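Local coordinates for protein fimbrin (Schizosaccharomyces pombe, PDB 1RT8) that binds and crosslinks actin filaments, associates with actin structures that develop and maintain cell polarity, and acts in cytokinesis, mating and spore formation, at residues 362-367 / 383-388; 443-448 / 475-480; 459-464 / 471-476; 486-491 / 504-509. All coordinates share one frame; numbering follows the deposited sequence.

Contact 1 of 4, residues 362-367 / 383-388; sequences QGFSLV and LALVWQ
L366 and L385 make the tight part of this contact, their methyls meeting at 3.5 Å between L366 CD2 and L385 CD1 where the loop after helix 345-361 turns back over helix 379-397. L385 CD1 also lies near the plane of the F364 ring, at its edge, 4.3 Å from F364 CD2. The ring itself leans on the backbone of Q388, whose carbonyl O stands 3.9 Å above one face of F364, offset toward the rim, while Q388 CB is 4.0 Å from F364 CD2. Q388 CG lies beside both the carbonyl O of S365 and the methyl L366 CD2, 3.8 Å from the latter; the bend at chi2 (-66°) then turns the amide along the backbone of S365. Here the contact thins toward solvent: S365 is exposed and gives little more than its backbone and CB. Cutting Q388 back to an alanine is likely to open a gap beside L366 CD2 and uncover the backbone of S365. On the helical side of the loop, G363 has a positive phi and ends helix 345-361 in a Schellman motif. All of this belongs to the third calponin-homology repeat, where L385 is backed by L316 and Y320 of helix 314-323, and V386, which points away from the loop, and W387 pack on F290 of helix 282-296.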
loop_
_atom_site.group_PDB
_atom_site.type_symbol
_atom_site.label_atom_id
_atom_site.label_comp_id
_atom_site.label_asym_id
_atom_site.label_seq_id
_atom_site.Cartn_x
_atom_site.Cartn_y
_atom_site.Cartn_z
ATOM N N GLN A 362 -5.331 0.614 29.760
ATOM C CA GLN A 362 -4.055 0.118 29.273
ATOM C C GLN A 362 -2.869 1.039 29.539
ATOM O O GLN A 362 -1.747 0.756 29.113
ATOM C CB GLN A 362 -4.160 -0.188 27.787
ATOM C CG GLN A 362 -4.933 -1.453 27.503
ATOM C CD GLN A 362 -4.972 -1.786 26.033
ATOM O OE1 GLN A 362 -4.082 -1.395 25.274
ATOM N NE2 GLN A 362 -5.994 -2.532 25.619
ATOM N N GLY A 363 -3.114 2.136 30.248
ATOM C CA GLY A 363 -2.035 3.052 30.564
ATOM C C GLY A 363 -1.841 4.226 29.619
ATOM O O GLY A 363 -0.937 5.033 29.825
ATOM N N PHE A 364 -2.672 4.331 28.585
ATOM C CA PHE A 364 -2.559 5.443 27.641
ATOM C C PHE A 364 -2.685 6.767 28.393
ATOM O O PHE A 364 -3.266 6.834 29.482
ATOM C CB PHE A 364 -3.690 5.408 26.597
ATOM C CG PHE A 364 -3.644 4.238 25.644
ATOM C CD1 PHE A 364 -2.736 3.195 25.812
ATOM C CD2 PHE A 364 -4.549 4.176 24.577
ATOM C CE1 PHE A 364 -2.735 2.101 24.935
ATOM C CE2 PHE A 364 -4.558 3.095 23.697
ATOM C CZ PHE A 364 -3.648 2.051 23.874
ATOM N N SER A 365 -2.138 7.824 27.812
ATOM C CA SER A 365 -2.263 9.142 28.403
ATOM C C SER A 365 -3.350 9.815 27.556
ATOM O O SER A 365 -3.084 10.271 26.444
ATOM C CB SER A 365 -0.942 9.903 28.299
ATOM O OG SER A 365 -1.076 11.217 28.801
ATOM N N LEU A 366 -4.573 9.853 28.079
ATOM C CA LEU A 366 -5.711 10.430 27.360
ATOM C C LEU A 366 -6.521 11.423 28.201
ATOM O O LEU A 366 -7.658 11.741 27.868
ATOM C CB LEU A 366 -6.635 9.295 26.898
ATOM C CG LEU A 366 -5.985 8.167 26.078
ATOM C CD1 LEU A 366 -6.949 7.002 25.967
ATOM C CD2 LEU A 366 -5.603 8.678 24.677
ATOM N N VAL A 367 -5.926 11.923 29.276
ATOM C CA VAL A 367 -6.608 12.842 30.186
ATOM C C VAL A 367 -7.489 13.935 29.562
ATOM O O VAL A 367 -8.576 14.216 30.072
ATOM C CB VAL A 367 -5.601 13.514 31.139
ATOM C CG1 VAL A 367 -6.340 14.106 32.335
ATOM C CG2 VAL A 367 -4.557 12.497 31.595
ATOM N N LEU A 383 -5.830 11.942 16.343
ATOM C CA LEU A 383 -4.435 11.575 16.100
ATOM C C LEU A 383 -3.749 11.237 17.423
ATOM O O LEU A 383 -2.943 10.318 17.495
ATOM C CB LEU A 383 -3.688 12.727 15.435
ATOM C CG LEU A 383 -3.950 13.038 13.963
ATOM C CD1 LEU A 383 -3.362 14.404 13.650
ATOM C CD2 LEU A 383 -3.305 11.966 13.074
ATOM N N ALA A 384 -4.069 11.995 18.466
ATOM C CA ALA A 384 -3.467 11.772 19.772
ATOM C C ALA A 384 -3.841 10.395 20.336
ATOM O O ALA A 384 -2.992 9.695 20.901
ATOM C CB ALA A 384 -3.893 12.878 20.745
ATOM N N LEU A 385 -5.103 10.004 20.189
ATOM C CA LEU A 385 -5.536 8.705 20.699
ATOM C C LEU A 385 -4.885 7.562 19.915
ATOM O O LEU A 385 -4.391 6.612 20.508
ATOM C CB LEU A 385 -7.061 8.575 20.638
ATOM C CG LEU A 385 -7.644 7.177 20.904
ATOM C CD1 LEU A 385 -7.228 6.694 22.289
ATOM C CD2 LEU A 385 -9.175 7.238 20.805
ATOM N N VAL A 386 -4.884 7.640 18.589
ATOM C CA VAL A 386 -4.262 6.561 17.828
ATOM C C VAL A 386 -2.769 6.514 18.152
ATOM O O VAL A 386 -2.204 5.430 18.310
ATOM C CB VAL A 386 -4.474 6.720 16.309
ATOM C CG1 VAL A 386 -3.710 5.641 15.559
ATOM C CG2 VAL A 386 -5.960 6.627 15.980
ATOM N N TRP A 387 -2.135 7.679 18.273
ATOM C CA TRP A 387 -0.715 7.718 18.604
ATOM C C TRP A 387 -0.448 6.980 19.911
ATOM O O TRP A 387 0.485 6.186 19.996
ATOM C CB TRP A 387 -0.206 9.155 18.727
ATOM C CG TRP A 387 1.170 9.229 19.321
ATOM C CD1 TRP A 387 1.533 9.872 20.469
ATOM C CD2 TRP A 387 2.363 8.608 18.813
ATOM N NE1 TRP A 387 2.880 9.691 20.711
ATOM C CE2 TRP A 387 3.411 8.919 19.709
ATOM C CE3 TRP A 387 2.645 7.823 17.688
ATOM C CZ2 TRP A 387 4.725 8.469 19.515
ATOM C CZ3 TRP A 387 3.959 7.375 17.493
ATOM C CH2 TRP A 387 4.976 7.700 18.401
ATOM N N GLN A 388 -1.259 7.239 20.932
ATOM C CA GLN A 388 -1.066 6.557 22.209
ATOM C C GLN A 388 -1.146 5.048 22.016
ATOM O O GLN A 388 -0.410 4.295 22.654
ATOM C CB GLN A 388 -2.118 6.999 23.223
ATOM C CG GLN A 388 -1.892 8.392 23.732
ATOM C CD GLN A 388 -0.627 8.505 24.548
ATOM O OE1 GLN A 388 0.123 9.473 24.409
ATOM N NE2 GLN A 388 -0.378 7.519 25.413
#

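Contact 2 of 4, residues 443-448 / 475-480; sequences FVLDVL and RLAISI
L445 and A477 lie where helices 442-451 and 467-483 come nearest, their CA atoms 5.4 Å apart. The side chain of L445 leaves its helix with CG anti to the carbonyl carbon (chi1 -71°), which swings the branch toward the other helix although CB does not itself reach across. CG comes first, 4.1 Å from A477 CB. Beyond it, CD2 does most of the touching: L445 CD2 rests 3.6 Å from A477 CA and meets L476 CD2 at 4.0 Å, with I480 CD1 a little farther off. The other methyl, CD1, turns to V461 and N473. The short segments run at 27° to each other with axes 9.1 Å apart, as expected of two of the loosely parallel helices that build a calponin-homology domain, here the fourth; the small side chain of A477 lets the leucine methyls reach its backbone. One turn on from L445, L448 also reaches A477, its CD1 3.3 Å from A477 O, and its CD2 passes I480 CG2 at 4.1 Å. V444 adds its methyl CG2, 3.6 Å from A477 CB, and extends the apolar layer to F506 on helix 500-511, as L448 does to L510.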
loop_
_atom_site.group_PDB
_atom_site.type_symbol
_atom_site.label_atom_id
_atom_site.label_comp_id
_atom_site.label_asym_id
_atom_site.label_seq_id
_atom_site.Cartn_x
_atom_site.Cartn_y
_atom_site.Cartn_z
ATOM N N PHE A 443 21.899 10.610 10.540
ATOM C CA PHE A 443 21.727 9.960 11.832
ATOM C C PHE A 443 21.062 8.585 11.704
ATOM O O PHE A 443 21.545 7.610 12.284
ATOM C CB PHE A 443 20.884 10.830 12.766
ATOM C CG PHE A 443 20.658 10.214 14.108
ATOM C CD1 PHE A 443 21.710 10.073 15.006
ATOM C CD2 PHE A 443 19.400 9.733 14.463
ATOM C CE1 PHE A 443 21.513 9.458 16.245
ATOM C CE2 PHE A 443 19.195 9.122 15.690
ATOM C CZ PHE A 443 20.253 8.982 16.587
ATOM N N VAL A 444 19.959 8.495 10.955
ATOM C CA VAL A 444 19.281 7.208 10.810
ATOM C C VAL A 444 20.160 6.165 10.122
ATOM O O VAL A 444 20.099 4.983 10.454
ATOM C CB VAL A 444 17.909 7.332 10.082
ATOM C CG1 VAL A 444 16.953 8.165 10.947
ATOM C CG2 VAL A 444 18.074 7.952 8.684
ATOM N N LEU A 445 20.989 6.596 9.177
ATOM C CA LEU A 445 21.895 5.670 8.510
ATOM C C LEU A 445 22.974 5.211 9.521
ATOM O O LEU A 445 23.400 4.053 9.497
ATOM C CB LEU A 445 22.521 6.333 7.277
ATOM C CG LEU A 445 21.541 6.549 6.116
ATOM C CD1 LEU A 445 22.153 7.445 5.060
ATOM C CD2 LEU A 445 21.160 5.201 5.511
ATOM N N ASP A 446 23.392 6.105 10.420
ATOM C CA ASP A 446 24.380 5.744 11.448
ATOM C C ASP A 446 23.793 4.729 12.433
ATOM O O ASP A 446 24.493 3.824 12.903
ATOM C CB ASP A 446 24.836 6.970 12.247
ATOM C CG ASP A 446 25.807 7.839 11.485
ATOM O OD1 ASP A 446 26.366 7.372 10.475
ATOM O OD2 ASP A 446 26.016 8.991 11.909
ATOM N N VAL A 447 22.513 4.895 12.768
ATOM C CA VAL A 447 21.856 3.965 13.683
ATOM C C VAL A 447 21.891 2.578 13.042
ATOM O O VAL A 447 22.249 1.590 13.683
ATOM C CB VAL A 447 20.388 4.353 13.921
ATOM C CG1 VAL A 447 19.708 3.300 14.779
ATOM C CG2 VAL A 447 20.311 5.713 14.604
ATOM N N LEU A 448 21.521 2.518 11.766
ATOM C CA LEU A 448 21.496 1.262 11.027
ATOM C C LEU A 448 22.895 0.670 10.927
ATOM O O LEU A 448 23.072 -0.557 10.936
ATOM C CB LEU A 448 20.908 1.497 9.631
ATOM C CG LEU A 448 19.400 1.791 9.597
ATOM C CD1 LEU A 448 18.992 2.498 8.315
ATOM C CD2 LEU A 448 18.655 0.486 9.732
ATOM N N ARG A 475 15.601 7.459 2.171
ATOM C CA ARG A 475 15.067 6.377 1.349
ATOM C C ARG A 475 15.963 5.147 1.445
ATOM O O ARG A 475 15.491 4.005 1.444
ATOM C CB ARG A 475 14.965 6.836 -0.111
ATOM C CG ARG A 475 14.345 5.817 -1.055
ATOM C CD ARG A 475 14.123 6.428 -2.430
ATOM N NE ARG A 475 13.150 7.516 -2.382
ATOM C CZ ARG A 475 13.271 8.664 -3.045
ATOM N NH1 ARG A 475 14.328 8.886 -3.811
ATOM N NH2 ARG A 475 12.327 9.589 -2.944
ATOM N N LEU A 476 17.266 5.391 1.516
ATOM C CA LEU A 476 18.240 4.316 1.635
ATOM C C LEU A 476 18.086 3.679 3.014
ATOM O O LEU A 476 18.105 2.463 3.146
ATOM C CB LEU A 476 19.665 4.862 1.479
ATOM C CG LEU A 476 20.798 3.860 1.726
ATOM C CD1 LEU A 476 20.749 2.762 0.672
ATOM C CD2 LEU A 476 22.148 4.581 1.694
ATOM N N ALA A 477 17.930 4.515 4.038
ATOM C CA ALA A 477 17.772 4.026 5.406
ATOM C C ALA A 477 16.531 3.142 5.528
ATOM O O ALA A 477 16.587 2.060 6.124
ATOM C CB ALA A 477 17.678 5.209 6.384
ATOM N N ILE A 478 15.412 3.597 4.967
ATOM C CA ILE A 478 14.173 2.819 5.030
ATOM C C ILE A 478 14.305 1.461 4.344
ATOM O O ILE A 478 13.846 0.453 4.875
ATOM C CB ILE A 478 12.987 3.594 4.414
ATOM C CG1 ILE A 478 12.617 4.767 5.328
ATOM C CG2 ILE A 478 11.801 2.657 4.199
ATOM C CD1 ILE A 478 11.562 5.695 4.763
ATOM N N SER A 479 14.931 1.430 3.170
ATOM C CA SER A 479 15.114 0.174 2.452
ATOM C C SER A 479 16.075 -0.758 3.205
ATOM O O SER A 479 15.927 -1.985 3.171
ATOM C CB SER A 479 15.649 0.439 1.035
ATOM O OG SER A 479 14.691 1.123 0.232
ATOM N N ILE A 480 17.070 -0.185 3.875
ATOM C CA ILE A 480 18.017 -1.008 4.623
ATOM C C ILE A 480 17.298 -1.612 5.834
ATOM O O ILE A 480 17.502 -2.773 6.188
ATOM C CB ILE A 480 19.230 -0.178 5.117
ATOM C CG1 ILE A 480 20.123 0.215 3.928
ATOM C CG2 ILE A 480 20.025 -0.980 6.153
ATOM C CD1 ILE A 480 21.343 1.063 4.315
#

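Contact 3 of 4, residues 459-464 / 471-476; sequences NLVTDG and IQNARL
T462 is gripped by the side-chain amide of N473 through both of its own backbone polar groups. T462 N donates to N473 OD1 at 3.0 Å, in the carbonyl plane and on a lone pair of the oxygen, with an N-H...O angle of 150°. In return N473 ND2 donates to T462 O over 3.2 Å; the bond is nearly straight at 160°, yet the nitrogen stands above the carbonyl plane of T462. With ND2 also bonded to the backbone O of T440, the buried amide is held at both ends, which fixes its rotation. A leucine in place of N473 would probably leave the N and O of T462 and the carbonyl of T440 without their mates and set the loop free to shift. T462 OG1 accepts from G464 N at 2.8 Å and has a weak hydrogen bond with L469 O of helix 467-483. Farther out the contact becomes packing. V461 CG1 lies 3.8 Å from N473 OD1, the two side chains crossing at about a right angle, and V461 CG2 approaches L476 CD2 at 4.3 Å. The same methyl, L476 CD2, sits 3.7 Å from the O of L460, a partly exposed residue. The bond from G464 N to the T462 hydroxyl closes an ST turn, and the whole is a loop pinned by a helix-borne asparagine to helix 467-483 of the fourth calponin-homology repeat.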
loop_
_atom_site.group_PDB
_atom_site.type_symbol
_atom_site.label_atom_id
_atom_site.label_comp_id
_atom_site.label_asym_id
_atom_site.label_seq_id
_atom_site.Cartn_x
_atom_site.Cartn_y
_atom_site.Cartn_z
ATOM N N ASN A 459 29.854 5.236 1.210
ATOM C CA ASN A 459 30.133 5.786 -0.108
ATOM C C ASN A 459 28.788 6.088 -0.767
ATOM O O ASN A 459 28.705 6.884 -1.704
ATOM C CB ASN A 459 30.930 4.791 -0.954
ATOM C CG ASN A 459 32.389 4.742 -0.558
ATOM O OD1 ASN A 459 33.014 5.781 -0.363
ATOM N ND2 ASN A 459 32.941 3.541 -0.439
ATOM N N LEU A 460 27.732 5.450 -0.259
ATOM C CA LEU A 460 26.384 5.650 -0.775
ATOM C C LEU A 460 25.610 6.638 0.093
ATOM O O LEU A 460 24.421 6.861 -0.131
ATOM C CB LEU A 460 25.624 4.324 -0.806
ATOM C CG LEU A 460 26.256 3.163 -1.575
ATOM C CD1 LEU A 460 25.385 1.924 -1.437
ATOM C CD2 LEU A 460 26.412 3.545 -3.035
ATOM N N VAL A 461 26.280 7.218 1.086
ATOM C CA VAL A 461 25.641 8.171 1.990
ATOM C C VAL A 461 26.073 9.600 1.686
ATOM O O VAL A 461 27.262 9.917 1.687
ATOM C CB VAL A 461 25.977 7.843 3.470
ATOM C CG1 VAL A 461 25.451 8.943 4.396
ATOM C CG2 VAL A 461 25.370 6.501 3.852
ATOM N N THR A 462 25.100 10.463 1.420
ATOM C CA THR A 462 25.405 11.853 1.121
ATOM C C THR A 462 25.500 12.591 2.446
ATOM O O THR A 462 25.402 11.979 3.513
ATOM C CB THR A 462 24.303 12.511 0.276
ATOM O OG1 THR A 462 23.198 12.856 1.119
ATOM C CG2 THR A 462 23.824 11.554 -0.810
ATOM N N ASP A 463 25.693 13.900 2.380
ATOM C CA ASP A 463 25.782 14.694 3.593
ATOM C C ASP A 463 24.417 15.320 3.832
ATOM O O ASP A 463 24.231 16.076 4.776
ATOM C CB ASP A 463 26.856 15.775 3.439
ATOM C CG ASP A 463 26.461 16.859 2.454
ATOM O OD1 ASP A 463 25.819 16.541 1.430
ATOM O OD2 ASP A 463 26.805 18.032 2.701
ATOM N N GLY A 464 23.464 14.992 2.961
ATOM C CA GLY A 464 22.115 15.516 3.087
ATOM C C GLY A 464 22.036 17.023 3.222
ATOM O O GLY A 464 21.098 17.547 3.833
ATOM N N ILE A 471 16.587 13.265 1.350
ATOM C CA ILE A 471 15.578 12.264 0.997
ATOM C C ILE A 471 16.218 10.966 0.504
ATOM O O ILE A 471 15.709 9.880 0.781
ATOM C CB ILE A 471 14.593 12.797 -0.078
ATOM C CG1 ILE A 471 13.538 13.697 0.571
ATOM C CG2 ILE A 471 13.860 11.638 -0.747
ATOM C CD1 ILE A 471 14.097 14.868 1.320
ATOM N N GLN A 472 17.326 11.073 -0.228
ATOM C CA GLN A 472 18.018 9.880 -0.716
ATOM C C GLN A 472 18.601 9.100 0.468
ATOM O O GLN A 472 18.582 7.867 0.483
ATOM C CB GLN A 472 19.135 10.276 -1.682
ATOM C CG GLN A 472 18.626 11.024 -2.897
ATOM C CD GLN A 472 19.737 11.509 -3.803
ATOM O OE1 GLN A 472 19.481 12.193 -4.794
ATOM N NE2 GLN A 472 20.977 11.160 -3.471
ATOM N N ASN A 473 19.121 9.820 1.458
ATOM C CA ASN A 473 19.674 9.168 2.642
ATOM C C ASN A 473 18.541 8.450 3.385
ATOM O O ASN A 473 18.688 7.302 3.808
ATOM C CB ASN A 473 20.318 10.194 3.589
ATOM C CG ASN A 473 21.733 10.573 3.182
ATOM O OD1 ASN A 473 22.375 9.882 2.393
ATOM N ND2 ASN A 473 22.236 11.665 3.746
ATOM N N ALA A 474 17.413 9.137 3.530
ATOM C CA ALA A 474 16.255 8.583 4.225
ATOM C C ALA A 474 15.667 7.377 3.498
ATOM O O ALA A 474 15.294 6.385 4.130
ATOM C CB ALA A 474 15.188 9.664 4.411
ATOM N N ARG A 475 15.601 7.459 2.171
ATOM C CA ARG A 475 15.067 6.377 1.349
ATOM C C ARG A 475 15.963 5.147 1.445
ATOM O O ARG A 475 15.491 4.005 1.444
ATOM C CB ARG A 475 14.965 6.836 -0.111
ATOM C CG ARG A 475 14.345 5.817 -1.055
ATOM C CD ARG A 475 14.123 6.428 -2.430
ATOM N NE ARG A 475 13.150 7.516 -2.382
ATOM C CZ ARG A 475 13.271 8.664 -3.045
ATOM N NH1 ARG A 475 14.328 8.886 -3.811
ATOM N NH2 ARG A 475 12.327 9.589 -2.944
ATOM N N LEU A 476 17.266 5.391 1.516
ATOM C CA LEU A 476 18.240 4.316 1.635
ATOM C C LEU A 476 18.086 3.679 3.014
ATOM O O LEU A 476 18.105 2.463 3.146
ATOM C CB LEU A 476 19.665 4.862 1.479
ATOM C CG LEU A 476 20.798 3.860 1.726
ATOM C CD1 LEU A 476 20.749 2.762 0.672
ATOM C CD2 LEU A 476 22.148 4.581 1.694
#

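Contact 4 of 4, residues 486-491 / 504-509; sequences AVIFIL and LHFIGS
The imidazole of H505 points an edge at the loop: F489 N lies in the ring plane, 3.2 Å from H505 CE1. The rings of F489 and H505 touch only at their borders, with no overlap, their planes 21° apart and F489 CD1 3.8 Å from H505 NE2. I490 CG2 approaches the imidazole at a slant, 3.7 Å from H505 ND1. The next residue on helix 500-511, F506, takes two isoleucine tips, also obliquely to its ring. I488 CD1 is 3.6 Å from F506 CE1, and I490 CD1 reaches F506 CB at 3.5 Å. The latter methyl gets there because I490 holds CG1 between its backbone N and carbonyl carbon (chi1 59°), so that one residue touches both aromatic side chains. At the end of the contact S509 turns its hydroxyl back on its own helix, donating to F506 O at 2.6 Å, and offers CB to the carbonyl of V487. A water joins the backbones, accepting from V487 N and donating to S509 O. Outside the two segments, F489 packs on V289 and L292 of helix 282-296, and H505 on M390 of helix 379-397. No hydrogen bond joins the segments directly, so they are held together by apolar surface and the bridging water, and H505 ND1, buried without a polar partner, makes a charged imidazole here less likely.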
loop_
_atom_site.group_PDB
_atom_site.type_symbol
_atom_site.label_atom_id
_atom_site.label_comp_id
_atom_site.label_asym_id
_atom_site.label_seq_id
_atom_site.Cartn_x
_atom_site.Cartn_y
_atom_site.Cartn_z
ATOM N N ALA A 486 12.496 -4.855 9.293
ATOM C CA ALA A 486 11.718 -3.824 9.977
ATOM C C ALA A 486 10.417 -3.483 9.253
ATOM O O ALA A 486 10.397 -3.331 8.037
ATOM C CB ALA A 486 12.563 -2.565 10.137
ATOM N N VAL A 487 9.336 -3.354 10.014
ATOM C CA VAL A 487 8.032 -2.995 9.463
ATOM C C VAL A 487 7.925 -1.484 9.650
ATOM O O VAL A 487 7.775 -0.995 10.775
ATOM C CB VAL A 487 6.888 -3.723 10.222
ATOM C CG1 VAL A 487 5.534 -3.154 9.815
ATOM C CG2 VAL A 487 6.936 -5.210 9.901
ATOM N N ILE A 488 8.020 -0.756 8.540
ATOM C CA ILE A 488 8.002 0.705 8.551
ATOM C C ILE A 488 6.862 1.278 7.720
ATOM O O ILE A 488 6.680 0.903 6.562
ATOM C CB ILE A 488 9.339 1.239 8.002
ATOM C CG1 ILE A 488 10.483 0.667 8.837
ATOM C CG2 ILE A 488 9.370 2.754 8.028
ATOM C CD1 ILE A 488 11.832 0.891 8.246
ATOM N N PHE A 489 6.109 2.201 8.307
ATOM C CA PHE A 489 4.983 2.805 7.615
ATOM C C PHE A 489 5.192 4.267 7.247
ATOM O O PHE A 489 4.262 4.920 6.775
ATOM C CB PHE A 489 3.710 2.666 8.456
ATOM C CG PHE A 489 3.265 1.244 8.646
ATOM C CD1 PHE A 489 3.152 0.699 9.920
ATOM C CD2 PHE A 489 2.964 0.448 7.549
ATOM C CE1 PHE A 489 2.745 -0.622 10.099
ATOM C CE2 PHE A 489 2.552 -0.885 7.716
ATOM C CZ PHE A 489 2.445 -1.416 8.997
ATOM N N ILE A 490 6.396 4.783 7.468
ATOM C CA ILE A 490 6.686 6.169 7.119
ATOM C C ILE A 490 7.396 6.251 5.771
ATOM O O ILE A 490 7.792 5.233 5.210
ATOM C CB ILE A 490 7.586 6.856 8.171
ATOM C CG1 ILE A 490 8.913 6.096 8.316
ATOM C CG2 ILE A 490 6.864 6.923 9.502
ATOM C CD1 ILE A 490 9.947 6.853 9.152
ATOM N N LEU A 491 7.533 7.470 5.260
ATOM C CA LEU A 491 8.221 7.729 4.004
ATOM C C LEU A 491 9.477 8.548 4.320
ATOM O O LEU A 491 9.624 9.089 5.424
ATOM C CB LEU A 491 7.329 8.522 3.044
ATOM C CG LEU A 491 6.177 7.804 2.326
ATOM C CD1 LEU A 491 5.345 8.833 1.563
ATOM C CD2 LEU A 491 6.726 6.753 1.373
ATOM N N LEU A 504 10.062 8.553 15.849
ATOM C CA LEU A 504 10.072 7.583 16.942
ATOM C C LEU A 504 9.555 6.227 16.471
ATOM O O LEU A 504 10.096 5.189 16.859
ATOM C CB LEU A 504 9.267 8.113 18.143
ATOM C CG LEU A 504 9.358 7.309 19.456
ATOM C CD1 LEU A 504 9.024 8.188 20.669
ATOM C CD2 LEU A 504 8.436 6.120 19.372
ATOM N N HIS A 505 8.522 6.226 15.627
ATOM C CA HIS A 505 7.974 4.977 15.078
ATOM C C HIS A 505 9.069 4.217 14.322
ATOM O O HIS A 505 9.205 3.006 14.452
ATOM C CB HIS A 505 6.807 5.285 14.126
ATOM C CG HIS A 505 6.413 4.141 13.235
ATOM N ND1 HIS A 505 6.759 4.084 11.900
ATOM C CD2 HIS A 505 5.688 3.023 13.481
ATOM C CE1 HIS A 505 6.265 2.980 11.363
ATOM N NE2 HIS A 505 5.612 2.319 12.303
ATOM N N PHE A 506 9.849 4.946 13.536
ATOM C CA PHE A 506 10.935 4.357 12.756
ATOM C C PHE A 506 11.983 3.719 13.685
ATOM O O PHE A 506 12.365 2.564 13.504
ATOM C CB PHE A 506 11.585 5.450 11.901
ATOM C CG PHE A 506 12.791 4.987 11.129
ATOM C CD1 PHE A 506 12.646 4.238 9.970
ATOM C CD2 PHE A 506 14.072 5.305 11.567
ATOM C CE1 PHE A 506 13.761 3.808 9.251
ATOM C CE2 PHE A 506 15.196 4.881 10.857
ATOM C CZ PHE A 506 15.040 4.129 9.695
ATOM N N ILE A 507 12.440 4.481 14.675
ATOM C CA ILE A 507 13.435 3.986 15.617
ATOM C C ILE A 507 12.898 2.775 16.371
ATOM O O ILE A 507 13.606 1.783 16.579
ATOM C CB ILE A 507 13.839 5.083 16.622
ATOM C CG1 ILE A 507 14.535 6.224 15.882
ATOM C CG2 ILE A 507 14.773 4.514 17.685
ATOM C CD1 ILE A 507 15.772 5.792 15.109
ATOM N N GLY A 508 11.639 2.849 16.779
ATOM C CA GLY A 508 11.052 1.730 17.488
ATOM C C GLY A 508 11.036 0.472 16.640
ATOM O O GLY A 508 11.198 -0.638 17.151
ATOM N N SER A 509 10.839 0.635 15.337
ATOM C CA SER A 509 10.808 -0.519 14.453
ATOM C C SER A 509 12.207 -1.136 14.377
ATOM O O SER A 509 12.342 -2.348 14.234
ATOM C CB SER A 509 10.343 -0.115 13.050
ATOM O OG SER A 509 11.412 0.440 12.294
HETATM O O HOH W 1 9.855 -3.712 12.826
#

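In the fold
Contact 1 lies in the third calponin-homology repeat and the other three in the fourth, all within the second actin-binding region. Contacts 2 and 3 have centres about 8 Å apart and share R475 and L476 on helix 467-483; L445 CD1 joins them, 3.6 Å from V461 CG2. Contact 4, with its centre about 11 Å from that of contact 2, continues the same core through V444 CG1, 3.7 Å from F506 CE2. It also bridges the repeats: W387 CH2 touches L504 CD2 at 3.9 Å, and W387 makes a cation-pi interaction with R501. Contact 3 is the most remote from contact 1, about 34 Å between centres.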